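Local coordinates for protein GDNF family receptor alpha-3 (Homo sapiens, PDB 2GH0) that binds artemin, a growth factor that supports the survival of sensory and sympathetic peripheral neurons, leading to autophosphorylation and activation of the RET receptor, at residues 46-49 with 54-57. Numbering follows the deposited sequence.
Sequences CLRQ and FEKA
Arg-48 and Glu-55 sit seven residues apart on helix 43-56, two turns along one side of it. Segment 46-49 is helical throughout, while 54-57 is the C-terminal end, helical through Lys-56 until Ala-57 leaves helical angles with psi at 149°. No backbone atoms meet across the pair; the side chains alone span the gap. The CA–CB bond of Glu-55 points toward segment 46-49 and that of Arg-48 points away, yet the arginine chain bends at chi2 and chi3 and brings its guanidinium back along the helix surface. With CG anti to the backbone N (chi1 -177°) and the chain extended beyond it, Glu-55 carries its carboxylate to meet it. Arg-48 NH2 lies 3.5 Å from Glu-55 OE1, a salt bridge with no hydrogen bond between the two; Arg-48 NE and NH2 are hydrogen-bonded just beyond the segments, which would help to fix the guanidinium. OE1 arrives at the guanidinium edge, in its plane, but the carboxylate is turned 40° from that plane and offers one oxygen rather than a two-pronged grip. Away from this surface pair, the helix packs against its neighbours in the first of the chain's two GDNF/GAS1 domains: Cys-46 is disulfide-bonded to Cys-36, Gln-49 lies on helix 23-35, and Phe-54 rests on helix 59-66. Long, one-pronged and exposed, the salt bridge is probably a modest electrostatic link between side chains two turns apart, weakened by surrounding water.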
loop_
_atom_site.group_PDB
_atom_site.type_symbol
_atom_site.label_atom_id
_atom_site.label_comp_id
_atom_site.label_asym_id
_atom_site.label_seq_id
_atom_site.Cartn_x
_atom_site.Cartn_y
_atom_site.Cartn_z
ATOM N N CYS C 46 -33.949 2.511 12.262
ATOM C CA CYS C 46 -34.659 2.378 10.951
ATOM C C CYS C 46 -35.721 3.454 10.793
ATOM O O CYS C 46 -35.830 4.134 9.762
ATOM C CB CYS C 46 -35.240 0.969 10.858
ATOM S SG CYS C 46 -36.411 0.705 9.494
ATOM N N LEU C 47 -36.504 3.661 11.850
ATOM C CA LEU C 47 -37.600 4.637 11.797
ATOM C C LEU C 47 -37.011 6.040 11.557
ATOM O O LEU C 47 -37.536 6.805 10.779
ATOM C CB LEU C 47 -38.349 4.590 13.157
ATOM C CG LEU C 47 -39.691 3.927 13.330
ATOM C CD1 LEU C 47 -40.213 3.022 12.174
ATOM C CD2 LEU C 47 -39.874 3.410 14.832
ATOM N N ARG C 48 -35.930 6.372 12.234
ATOM C CA ARG C 48 -35.301 7.683 12.124
ATOM C C ARG C 48 -34.733 7.897 10.693
ATOM O O ARG C 48 -34.849 8.984 10.122
ATOM C CB ARG C 48 -34.143 7.788 13.133
ATOM C CG ARG C 48 -33.380 9.105 13.078
ATOM C CD ARG C 48 -34.338 10.281 13.388
ATOM N NE ARG C 48 -34.718 10.984 12.147
ATOM C CZ ARG C 48 -35.494 12.066 12.089
ATOM N NH1 ARG C 48 -36.011 12.608 13.199
ATOM N NH2 ARG C 48 -35.715 12.636 10.926
ATOM N N GLN C 49 -34.166 6.850 10.116
ATOM C CA GLN C 49 -33.649 6.957 8.702
ATOM C C GLN C 49 -34.779 7.075 7.684
ATOM O O GLN C 49 -34.627 7.734 6.636
ATOM C CB GLN C 49 -32.701 5.788 8.377
ATOM C CG GLN C 49 -31.406 5.815 9.220
ATOM C CD GLN C 49 -30.680 7.154 9.011
ATOM O OE1 GLN C 49 -30.344 7.518 7.890
ATOM N NE2 GLN C 49 -30.525 7.914 10.069
ATOM N N PHE C 54 -37.858 10.801 3.814
ATOM C CA PHE C 54 -38.969 11.553 3.249
ATOM C C PHE C 54 -38.820 13.072 3.497
ATOM O O PHE C 54 -39.353 13.890 2.751
ATOM C CB PHE C 54 -40.314 10.980 3.774
ATOM C CG PHE C 54 -40.582 9.650 3.231
ATOM C CD1 PHE C 54 -40.309 8.504 3.959
ATOM C CD2 PHE C 54 -40.997 9.549 1.904
ATOM C CE1 PHE C 54 -40.505 7.255 3.377
ATOM C CE2 PHE C 54 -41.195 8.327 1.305
ATOM C CZ PHE C 54 -40.927 7.174 2.007
ATOM N N GLU C 55 -38.143 13.427 4.560
ATOM C CA GLU C 55 -37.845 14.798 4.816
ATOM C C GLU C 55 -36.882 15.447 3.794
ATOM O O GLU C 55 -37.078 16.619 3.414
ATOM C CB GLU C 55 -37.246 14.904 6.199
ATOM C CG GLU C 55 -36.981 16.242 6.588
ATOM C CD GLU C 55 -36.660 16.322 8.067
ATOM O OE1 GLU C 55 -36.531 15.241 8.734
ATOM O OE2 GLU C 55 -36.547 17.481 8.558
ATOM N N LYS C 56 -35.854 14.691 3.390
ATOM C CA LYS C 56 -34.736 15.235 2.627
ATOM C C LYS C 56 -34.790 14.944 1.117
ATOM O O LYS C 56 -34.310 15.750 0.325
ATOM C CB LYS C 56 -33.389 14.801 3.238
ATOM C CG LYS C 56 -33.168 15.317 4.690
ATOM C CD LYS C 56 -33.276 16.810 4.794
ATOM C CE LYS C 56 -33.272 17.314 6.279
ATOM N NZ LYS C 56 -32.848 18.754 6.268
ATOM N N ALA C 57 -35.382 13.831 0.720
ATOM C CA ALA C 57 -35.398 13.433 -0.693
ATOM C C ALA C 57 -36.345 14.362 -1.452
ATOM O O ALA C 57 -37.353 14.776 -0.890
ATOM C CB ALA C 57 -35.900 12.008 -0.831
#